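Fe(2+) transporter FeoB (Escherichia coli, PDB 3I8X) takes up ferrous iron across the bacterial inner membrane, its cytosolic G domain binding and slowly hydrolysing GTP and probably coupling nucleotide binding to channel opening. Local coordinates at residues Asn91-Ser96 with Cys115-Asn120; Glu39-Gln44 with Leu54-Gly59; Asp186-Val191 with Gly220-His225; Thr48-Thr53 with Asp164-Asn169. One frame throughout, in Å; residues are numbered along the deposited sequence.

Contacts 1 and 2 are buried and belong to the same sheet of the G domain, their centres about 17 Å apart; contact 1 joins two parallel strands beside the guanine base, contact 2 the two antiparallel strands of a hairpin. Backbone bonds dominate both, with apolar side chains packed on one face of the sheet in contact 1 and an ion pair laid over a valine in contact 2. Contact 4 shares strand 51-56 with contact 2 but lies at the surface, where one carboxylate does most of the work; it touches contact 1 through Asn169 and Cys115. Contact 3, partly buried and about 34 Å from contact 1 between centres, lies in the helical domain and is mainly apolar.

Contact 1. Residues Asn91-Ser96 with Cys115-Asn120; sequences NVVDAS and CIVALN. With GDP (guanosine-5'-diphosphate), chain D.
Val93 and Leu119 lie on one face of the sheet, and their side chains meet at a slant, Val93 CG1 lying 3.7 Å from Leu119 CD1. The other branch, Val93 CG2, comes within 3.6 Å of Val117 CG1, the beta-branched valine thus touching two neighbours. Setting CG1 anti to the backbone N (chi1 173°) spreads the branches this way. Ala95 CB, small enough for the turn after the strand, rests on Leu119 CG. On the other face Val92 and Asn120 run side by side, Val92 CG1 packing at 3.5 Å against Asn120 ND2. That amide donates to Ser14 O in the P-loop, while Asn120 OD1 lies 2.8 Å from GDP O6. Asn120 opens the GTP-binding Asn-Met-Leu-Asp sequence, which corresponds to the G4 (N/TKxD) motif of GTPases. With an alanine here, Ser14 O would probably lack this donor and the P-loop lose a tie to the strand. The parallel ladder includes Val93 N to Ala118 O, 2.8 Å and nearly straight (174°), and ends with Ala95 N bonded to Asn120 O. In this beta-alpha-beta unit helix 98-110 packs on Val93, strand 145-147 flanks Val117 and Leu119, and Val92 bonds through its backbone to Ile9 of strand 4-10.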
# COMPACT_ATOMS: atom_id res chain seq x y z
N ASN A 91 6.53 2.45 -2.18
CA ASN A 91 5.72 1.56 -3.00
C ASN A 91 6.35 1.51 -4.37
O ASN A 91 6.33 2.47 -5.10
CB ASN A 91 4.29 2.06 -3.03
CG ASN A 91 3.35 1.17 -3.85
OD1 ASN A 91 3.48 -0.07 -3.91
ND2 ASN A 91 2.38 1.80 -4.45
N VAL A 92 7.00 0.39 -4.67
CA VAL A 92 7.66 0.17 -5.95
C VAL A 92 6.59 -0.34 -6.92
O VAL A 92 6.00 -1.42 -6.71
CB VAL A 92 8.84 -0.85 -5.88
CG1 VAL A 92 9.73 -0.76 -7.14
CG2 VAL A 92 9.66 -0.63 -4.61
N VAL A 93 6.33 0.47 -7.95
CA VAL A 93 5.23 0.24 -8.89
C VAL A 93 5.85 -0.02 -10.24
O VAL A 93 6.75 0.69 -10.65
CB VAL A 93 4.27 1.47 -8.99
CG1 VAL A 93 3.24 1.26 -10.11
CG2 VAL A 93 3.58 1.73 -7.64
N ASP A 94 5.38 -1.05 -10.93
CA ASP A 94 5.90 -1.40 -12.24
C ASP A 94 5.06 -0.59 -13.22
O ASP A 94 3.85 -0.82 -13.32
CB ASP A 94 5.82 -2.92 -12.42
CG ASP A 94 5.92 -3.40 -13.87
OD1 ASP A 94 6.40 -2.65 -14.76
OD2 ASP A 94 5.54 -4.56 -14.10
N ALA A 95 5.68 0.38 -13.88
CA ALA A 95 4.99 1.26 -14.84
C ALA A 95 4.43 0.54 -16.08
O ALA A 95 3.54 1.06 -16.76
CB ALA A 95 5.91 2.42 -15.26
N SER A 96 4.94 -0.67 -16.35
CA SER A 96 4.51 -1.46 -17.49
C SER A 96 3.23 -2.25 -17.23
O SER A 96 2.60 -2.73 -18.16
CB SER A 96 5.66 -2.36 -17.97
OG SER A 96 5.93 -3.42 -17.06
N CYS A 115 3.43 7.82 2.13
CA CYS A 115 3.83 7.00 1.01
C CYS A 115 4.58 7.79 -0.04
O CYS A 115 4.25 8.93 -0.31
CB CYS A 115 2.59 6.35 0.39
SG CYS A 115 2.91 5.06 -0.83
N ILE A 116 5.59 7.16 -0.62
CA ILE A 116 6.24 7.60 -1.83
C ILE A 116 6.20 6.45 -2.83
O ILE A 116 6.64 5.32 -2.54
CB ILE A 116 7.69 7.98 -1.60
CG1 ILE A 116 7.79 9.12 -0.58
CG2 ILE A 116 8.35 8.34 -2.96
CD1 ILE A 116 9.16 9.30 -0.06
N VAL A 117 5.62 6.72 -4.00
CA VAL A 117 5.59 5.76 -5.08
C VAL A 117 6.90 5.85 -5.86
O VAL A 117 7.24 6.91 -6.40
CB VAL A 117 4.36 6.02 -6.04
CG1 VAL A 117 4.46 5.20 -7.29
CG2 VAL A 117 3.07 5.75 -5.30
N ALA A 118 7.65 4.74 -5.89
CA ALA A 118 8.77 4.60 -6.84
C ALA A 118 8.27 3.94 -8.12
O ALA A 118 7.99 2.72 -8.13
CB ALA A 118 9.95 3.80 -6.22
N LEU A 119 8.12 4.75 -9.18
CA LEU A 119 7.58 4.27 -10.48
C LEU A 119 8.71 3.66 -11.29
O LEU A 119 9.52 4.36 -11.89
CB LEU A 119 6.88 5.39 -11.27
CG LEU A 119 5.92 4.96 -12.41
CD1 LEU A 119 4.71 4.14 -11.90
CD2 LEU A 119 5.41 6.15 -13.20
N ASN A 120 8.74 2.33 -11.29
CA ASN A 120 9.83 1.57 -11.85
C ASN A 120 9.50 0.99 -13.25
O ASN A 120 8.37 1.04 -13.70
CB ASN A 120 10.13 0.41 -10.87
CG ASN A 120 11.59 0.08 -10.76
OD1 ASN A 120 12.45 0.72 -11.36
ND2 ASN A 120 11.88 -0.91 -9.96
PB GDP D . 11.44 -8.04 -7.17
O1B GDP D . 10.77 -9.38 -7.18
O2B GDP D . 10.35 -7.05 -6.96
O3B GDP D . 12.36 -8.12 -5.97
O3A GDP D . 12.23 -7.71 -8.54
PA GDP D . 13.83 -7.63 -8.91
O1A GDP D . 14.61 -8.91 -8.75
O2A GDP D . 14.58 -6.43 -8.41
O5' GDP D . 13.72 -7.32 -10.48
C5' GDP D . 13.19 -8.25 -11.42
C4' GDP D . 14.02 -8.16 -12.70
O4' GDP D . 13.81 -6.88 -13.31
C3' GDP D . 15.51 -8.23 -12.43
O3' GDP D . 16.20 -8.91 -13.47
C2' GDP D . 15.99 -6.79 -12.39
O2' GDP D . 17.37 -6.69 -12.75
C1' GDP D . 15.03 -6.12 -13.36
N9 GDP D . 14.74 -4.69 -13.05
C8 GDP D . 14.58 -4.10 -11.85
N7 GDP D . 14.31 -2.77 -12.00
C5 GDP D . 14.28 -2.50 -13.31
C6 GDP D . 14.05 -1.30 -14.17
O6 GDP D . 13.81 -0.19 -13.69
N1 GDP D . 14.09 -1.45 -15.50
C2 GDP D . 14.36 -2.65 -16.05
N2 GDP D . 14.40 -2.75 -17.38
N3 GDP D . 14.59 -3.79 -15.35
C4 GDP D . 14.56 -3.77 -13.99

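Contact 2. Residues Glu39-Gln44 with Leu54-Gly59; sequences ERKEGQ and LVDLPG
Glu42 sends CG between its backbone N and carbonyl carbon (chi1 61°) and then runs extended, while Arg40, with CG anti to its N (chi1 179°), stretches to meet it above Val55. The two side chains form a salt bridge along their own strand: Arg40 NH2 reaches Glu42 OE1 at 2.9 Å and Arg40 NE holds the same oxygen at 3.3 Å. This oxygen sits at the edge of the guanidinium, in its plane, so two N-H groups converge on one atom, which helps to hold the guanidinium in place. Val55 supplies the apolar floor on the facing strand. Its CG2 lies 3.7 Å from Glu42 OE1, pointing the same way as that side chain, and its CG1 comes within 4.1 Å of Arg40 NE. Were Arg40 an alanine, the Glu42 carboxylate, with this ion-pair partner gone, would probably be freer to turn, and Val55 less covered. Gly43 and Leu54 form a hydrogen-bonded antiparallel pair, with Gly43 N 3.0 Å from Leu54 O. Where the strands part, a water gives one bond to Glu39 O and another, of 2.7 Å, to Asp56 O. Asp56 OD1 makes a salt bridge to Lys16, next to the nucleotide. The arrangement is the beta hairpin of a P-loop GTPase, leading into the Asp-Leu-Pro-Gly sequence of the switch II region, predicted to contact GTP.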
# COMPACT_ATOMS: atom_id res chain seq x y z
N GLU A 39 12.04 -15.27 4.78
CA GLU A 39 13.17 -14.38 4.98
C GLU A 39 12.73 -12.93 5.23
O GLU A 39 11.93 -12.39 4.46
CB GLU A 39 14.13 -14.45 3.78
CG GLU A 39 15.12 -13.30 3.70
CD GLU A 39 16.20 -13.48 2.64
OE1 GLU A 39 17.24 -14.10 2.97
OE2 GLU A 39 16.03 -12.98 1.50
N ARG A 40 13.23 -12.36 6.33
CA ARG A 40 13.15 -10.92 6.61
C ARG A 40 14.51 -10.32 6.37
O ARG A 40 15.51 -10.77 6.92
CB ARG A 40 12.76 -10.63 8.05
CG ARG A 40 12.70 -9.12 8.32
CD ARG A 40 12.10 -8.77 9.66
NE ARG A 40 12.34 -7.36 10.00
CZ ARG A 40 11.63 -6.67 10.90
NH1 ARG A 40 10.62 -7.23 11.56
NH2 ARG A 40 11.93 -5.39 11.14
N LYS A 41 14.50 -9.24 5.60
CA LYS A 41 15.68 -8.68 4.99
C LYS A 41 15.62 -7.16 5.17
O LYS A 41 14.61 -6.51 4.80
CB LYS A 41 15.63 -9.06 3.53
CG LYS A 41 16.78 -8.65 2.65
CD LYS A 41 16.84 -9.65 1.45
CE LYS A 41 17.18 -8.97 0.12
NZ LYS A 41 17.63 -9.96 -0.92
N GLU A 42 16.66 -6.59 5.76
CA GLU A 42 16.68 -5.16 5.92
C GLU A 42 18.08 -4.60 5.82
O GLU A 42 19.06 -5.32 5.91
CB GLU A 42 15.94 -4.73 7.21
CG GLU A 42 16.46 -5.24 8.53
CD GLU A 42 15.71 -4.60 9.72
OE1 GLU A 42 14.53 -4.94 9.92
OE2 GLU A 42 16.30 -3.79 10.47
N GLY A 43 18.16 -3.31 5.54
CA GLY A 43 19.45 -2.64 5.38
C GLY A 43 19.42 -1.17 5.73
O GLY A 43 18.45 -0.69 6.26
N GLN A 44 20.49 -0.48 5.38
CA GLN A 44 20.75 0.88 5.83
C GLN A 44 21.25 1.74 4.70
O GLN A 44 21.93 1.25 3.79
CB GLN A 44 21.82 0.89 6.92
CG GLN A 44 21.59 -0.08 8.07
CD GLN A 44 20.48 0.34 8.98
OE1 GLN A 44 20.05 1.49 8.94
NE2 GLN A 44 20.00 -0.59 9.84
N LEU A 54 15.77 0.44 6.00
CA LEU A 54 14.89 -0.00 4.90
C LEU A 54 14.51 -1.44 5.21
O LEU A 54 15.39 -2.28 5.30
CB LEU A 54 15.62 0.10 3.56
CG LEU A 54 14.83 -0.00 2.24
CD1 LEU A 54 13.65 1.02 2.24
CD2 LEU A 54 15.75 0.20 0.99
N VAL A 55 13.22 -1.71 5.45
CA VAL A 55 12.72 -3.08 5.63
C VAL A 55 12.07 -3.56 4.33
O VAL A 55 11.03 -3.06 3.93
CB VAL A 55 11.73 -3.18 6.84
CG1 VAL A 55 11.29 -4.65 7.12
CG2 VAL A 55 12.36 -2.56 8.08
N ASP A 56 12.70 -4.54 3.68
CA ASP A 56 12.12 -5.21 2.50
C ASP A 56 10.95 -6.09 2.94
O ASP A 56 11.10 -6.90 3.85
CB ASP A 56 13.14 -6.09 1.75
CG ASP A 56 12.69 -6.45 0.32
OD1 ASP A 56 11.72 -5.86 -0.21
OD2 ASP A 56 13.34 -7.30 -0.29
N LEU A 57 9.79 -5.91 2.32
CA LEU A 57 8.64 -6.71 2.63
C LEU A 57 8.37 -7.68 1.48
O LEU A 57 8.65 -7.36 0.33
CB LEU A 57 7.40 -5.83 2.84
CG LEU A 57 7.46 -4.76 3.92
CD1 LEU A 57 6.18 -3.96 3.88
CD2 LEU A 57 7.70 -5.39 5.29
N PRO A 58 7.77 -8.84 1.78
CA PRO A 58 7.55 -9.78 0.67
C PRO A 58 6.58 -9.20 -0.40
O PRO A 58 5.67 -8.41 -0.07
CB PRO A 58 6.94 -11.02 1.35
CG PRO A 58 7.02 -10.77 2.86
CD PRO A 58 7.20 -9.30 3.06
N GLY A 59 6.83 -9.57 -1.65
CA GLY A 59 6.03 -9.13 -2.78
C GLY A 59 4.59 -9.56 -2.65
O GLY A 59 4.31 -10.69 -2.24
O HOH W 1 11.36 -9.52 3.54

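Contact 3. Residues Asp186-Val191 with Gly220-His225; sequences DSLAKV and GEASQH
Val191 pushes a methyl group against the backbone of Ala222, the tight spot of the contact: CG2 is 3.4 Å from Ala222 CA, closer than carbons normally approach. The first torsion (chi1 -43°) turns CG2 between the backbone N and carbonyl carbon of Val191, facing the other segment. Ala222 returns the contact with its single methyl, CB lying 3.8 Å from Val191 CG2 and 3.5 Å from Leu188 O; a small residue suits a place where a helix end and a turn come this near. Leu188, buried, reaches farther along with CD2, 3.8 Å from His225 CB, the two side chains running alongside one another but antiparallel. These pieces belong to the FeoB cytosolic helical domain, where the last turn of helix 179-190 meets the connection that precedes helix 226-236. Toward solvent the fit is looser and more polar. Val191, though exposed overall, has one methyl in the tight spot; on the looser side a water gives a hydrogen to Val191 O and accepts one from Glu221 N, each at 2.7 Å. Glu221 turns the end of its side chain away, as suits a charged group at a surface. Farther along the helix, Asp186 makes a salt bridge with Arg202.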
# COMPACT_ATOMS: atom_id res chain seq x y z
N ASP A 186 -18.14 2.49 9.17
CA ASP A 186 -17.96 3.45 10.27
C ASP A 186 -18.52 2.93 11.58
O ASP A 186 -17.89 3.11 12.62
CB ASP A 186 -18.58 4.82 9.97
CG ASP A 186 -18.05 5.92 10.88
OD1 ASP A 186 -18.85 6.66 11.52
OD2 ASP A 186 -16.81 6.07 10.97
N SER A 187 -19.70 2.32 11.55
CA SER A 187 -20.27 1.71 12.74
C SER A 187 -19.33 0.68 13.32
O SER A 187 -19.22 0.58 14.52
CB SER A 187 -21.58 1.00 12.43
OG SER A 187 -22.50 1.95 11.99
N LEU A 188 -18.71 -0.11 12.46
CA LEU A 188 -17.74 -1.10 12.90
C LEU A 188 -16.52 -0.41 13.48
O LEU A 188 -16.10 -0.76 14.56
CB LEU A 188 -17.35 -2.04 11.74
CG LEU A 188 -18.49 -2.93 11.19
CD1 LEU A 188 -18.01 -3.85 10.06
CD2 LEU A 188 -19.20 -3.77 12.31
N ALA A 189 -16.00 0.60 12.77
CA ALA A 189 -14.87 1.42 13.21
C ALA A 189 -15.04 1.91 14.65
O ALA A 189 -14.13 1.79 15.47
CB ALA A 189 -14.69 2.62 12.29
N LYS A 190 -16.22 2.47 14.93
CA LYS A 190 -16.54 3.06 16.25
C LYS A 190 -16.28 2.14 17.44
O LYS A 190 -15.88 2.62 18.50
CB LYS A 190 -18.00 3.54 16.27
CG LYS A 190 -18.27 4.74 15.35
CD LYS A 190 -19.70 5.28 15.54
CE LYS A 190 -20.38 5.70 14.22
NZ LYS A 190 -21.83 5.25 14.16
N VAL A 191 -16.51 0.84 17.29
CA VAL A 191 -16.31 -0.12 18.40
C VAL A 191 -14.99 -0.92 18.36
O VAL A 191 -14.77 -1.80 19.20
CB VAL A 191 -17.51 -1.11 18.51
CG1 VAL A 191 -18.80 -0.36 18.36
CG2 VAL A 191 -17.40 -2.24 17.49
N GLY A 220 -11.24 -6.12 17.24
CA GLY A 220 -11.79 -6.35 18.57
C GLY A 220 -13.24 -6.78 18.55
O GLY A 220 -13.57 -7.76 17.92
N GLU A 221 -14.10 -6.02 19.22
CA GLU A 221 -15.51 -6.37 19.35
C GLU A 221 -16.37 -5.94 18.14
O GLU A 221 -17.55 -6.21 18.11
CB GLU A 221 -16.08 -5.82 20.67
CG GLU A 221 -15.14 -6.12 21.90
CD GLU A 221 -15.85 -6.26 23.27
OE1 GLU A 221 -16.89 -6.96 23.33
OE2 GLU A 221 -15.34 -5.68 24.28
N ALA A 222 -15.77 -5.29 17.13
CA ALA A 222 -16.46 -5.05 15.85
C ALA A 222 -16.89 -6.38 15.21
O ALA A 222 -17.94 -6.48 14.58
CB ALA A 222 -15.56 -4.25 14.88
N SER A 223 -16.07 -7.40 15.45
CA SER A 223 -16.28 -8.75 14.94
C SER A 223 -17.68 -9.34 15.26
O SER A 223 -18.25 -10.11 14.47
CB SER A 223 -15.14 -9.65 15.47
OG SER A 223 -15.41 -11.02 15.27
N GLN A 224 -18.23 -8.97 16.41
CA GLN A 224 -19.54 -9.49 16.82
C GLN A 224 -20.67 -8.80 16.10
O GLN A 224 -21.78 -9.31 16.09
CB GLN A 224 -19.75 -9.29 18.33
CG GLN A 224 -18.81 -10.11 19.20
CD GLN A 224 -18.23 -9.30 20.35
OE1 GLN A 224 -18.86 -8.35 20.85
NE2 GLN A 224 -17.01 -9.67 20.75
N HIS A 225 -20.39 -7.64 15.49
CA HIS A 225 -21.43 -6.82 14.86
C HIS A 225 -21.52 -7.03 13.35
O HIS A 225 -22.42 -6.50 12.70
CB HIS A 225 -21.16 -5.35 15.22
CG HIS A 225 -21.23 -5.10 16.69
ND1 HIS A 225 -22.17 -4.27 17.26
CD2 HIS A 225 -20.54 -5.65 17.71
CE1 HIS A 225 -22.02 -4.29 18.57
NE2 HIS A 225 -21.04 -5.12 18.87
O HOH W 2 -13.08 -3.71 20.17

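Contact 4. Residues Thr48-Thr53 with Asp164-Asn169; sequences TDHQVT and DRYKAN
His50 gives its ND1 hydrogen to Asp164 OD2 in a short, almost straight bond of 2.7 Å, with an angle of 170° at the hydrogen. The oxygen lies in the plane of the imidazole, but seen from the carboxylate the donor arrives on the anti side, tilted out of its plane, and the two flat groups are turned 40° against each other. The other oxygen, Asp164 OD1, faces the backbone of the turn before strand 51-56 and receives two weak bonds, from Thr48 N at 3.2 Å and Asp49 N at 3.3 Å. An aspartate suits this place because its short side chain offers one oxygen to the imidazole and the other to the backbone amides. Asp49 brings a like charge near, its OD2 being 3.8 Å from Asp164 OD1; the imidazole and the amides would probably offset part of that repulsion.

In the next shell, Thr47 OG1 bonds to both Asp164 OD2 and His50 N, tying the carboxylate to the turn that carries the histidine. Asp164 sets CG anti to its carbonyl carbon (chi1 -73°), from where the carboxylate reaches that turn. On the far side of the imidazole, His50 NE2 lies near the edge of the Tyr166 ring, 4.3 Å from its CE1, and both side chains touch Leu4 of strand 4-10. The His-carboxylate hydrogen bond here is a surface link away from the nucleotide, joining the hairpin turn of the G domain to the end of helix 156-164, from which the chain runs on toward the helical domain.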
# COMPACT_ATOMS: atom_id res chain seq x y z
N THR A 48 20.43 13.18 2.66
CA THR A 48 21.09 14.38 3.12
C THR A 48 20.85 14.54 4.63
O THR A 48 21.81 14.70 5.38
CB THR A 48 20.59 15.60 2.31
OG1 THR A 48 21.01 15.43 0.94
CG2 THR A 48 21.16 16.90 2.84
N ASP A 49 19.60 14.39 5.07
CA ASP A 49 19.22 14.63 6.45
C ASP A 49 19.04 13.40 7.34
O ASP A 49 18.99 13.53 8.56
CB ASP A 49 17.89 15.35 6.48
CG ASP A 49 17.88 16.63 5.68
OD1 ASP A 49 18.92 17.34 5.63
OD2 ASP A 49 16.82 16.94 5.13
N HIS A 50 18.86 12.23 6.74
CA HIS A 50 18.34 11.09 7.49
C HIS A 50 19.16 9.84 7.39
O HIS A 50 19.73 9.54 6.36
CB HIS A 50 16.94 10.73 7.00
CG HIS A 50 15.89 11.73 7.35
ND1 HIS A 50 15.37 12.62 6.44
CD2 HIS A 50 15.23 11.95 8.51
CE1 HIS A 50 14.45 13.35 7.02
NE2 HIS A 50 14.34 12.96 8.28
N GLN A 51 19.18 9.11 8.48
CA GLN A 51 19.70 7.75 8.53
C GLN A 51 18.51 6.85 8.51
O GLN A 51 17.64 6.97 9.35
CB GLN A 51 20.49 7.53 9.79
CG GLN A 51 21.59 8.55 9.93
CD GLN A 51 22.57 8.49 8.80
OE1 GLN A 51 23.10 9.53 8.35
NE2 GLN A 51 22.82 7.26 8.28
N VAL A 52 18.50 5.96 7.54
CA VAL A 52 17.30 5.16 7.21
C VAL A 52 17.56 3.71 7.46
O VAL A 52 18.64 3.23 7.17
CB VAL A 52 16.89 5.38 5.71
CG1 VAL A 52 15.70 4.53 5.35
CG2 VAL A 52 16.61 6.88 5.44
N THR A 53 16.56 3.04 8.04
CA THR A 53 16.43 1.57 8.04
C THR A 53 15.36 1.19 7.02
O THR A 53 14.23 1.61 7.13
CB THR A 53 16.06 1.00 9.46
OG1 THR A 53 17.09 1.34 10.37
CG2 THR A 53 15.90 -0.55 9.48
N ASP A 164 13.56 12.89 2.27
CA ASP A 164 13.83 14.11 3.04
C ASP A 164 12.69 15.13 3.03
O ASP A 164 12.67 16.02 3.85
CB ASP A 164 15.15 14.76 2.56
CG ASP A 164 16.36 13.98 3.00
OD1 ASP A 164 17.46 14.23 2.51
OD2 ASP A 164 16.20 13.11 3.87
N ARG A 165 11.75 15.00 2.11
CA ARG A 165 10.55 15.83 2.13
C ARG A 165 9.30 15.11 2.58
O ARG A 165 8.22 15.63 2.42
CB ARG A 165 10.34 16.42 0.74
CG ARG A 165 11.53 17.25 0.35
CD ARG A 165 11.44 17.69 -1.05
NE ARG A 165 12.42 18.76 -1.29
CZ ARG A 165 12.69 19.28 -2.48
NH1 ARG A 165 12.05 18.82 -3.56
NH2 ARG A 165 13.58 20.26 -2.58
N TYR A 166 9.42 13.91 3.15
CA TYR A 166 8.23 13.08 3.40
C TYR A 166 7.25 13.82 4.31
O TYR A 166 7.63 14.56 5.22
CB TYR A 166 8.58 11.68 3.96
CG TYR A 166 8.82 11.60 5.46
CD1 TYR A 166 10.00 12.05 6.00
CD2 TYR A 166 7.88 11.04 6.33
CE1 TYR A 166 10.24 12.00 7.35
CE2 TYR A 166 8.12 10.97 7.72
CZ TYR A 166 9.32 11.46 8.21
OH TYR A 166 9.64 11.43 9.55
N LYS A 167 5.98 13.63 4.02
CA LYS A 167 4.95 14.21 4.85
C LYS A 167 3.67 13.41 4.64
O LYS A 167 3.65 12.43 3.89
CB LYS A 167 4.78 15.70 4.53
CG LYS A 167 4.08 16.02 3.19
CD LYS A 167 4.94 15.87 1.95
CE LYS A 167 4.04 15.42 0.76
NZ LYS A 167 4.73 15.47 -0.54
N ALA A 168 2.62 13.83 5.33
CA ALA A 168 1.37 13.16 5.26
C ALA A 168 0.91 13.24 3.83
O ALA A 168 1.10 14.25 3.17
CB ALA A 168 0.37 13.83 6.21
N ASN A 169 0.32 12.16 3.33
CA ASN A 169 -0.31 12.18 2.03
C ASN A 169 -1.44 13.23 2.06
O ASN A 169 -2.01 13.54 3.13
CB ASN A 169 -0.90 10.81 1.68
CG ASN A 169 0.08 9.67 1.91
OD1 ASN A 169 1.29 9.84 1.76
ND2 ASN A 169 -0.46 8.49 2.26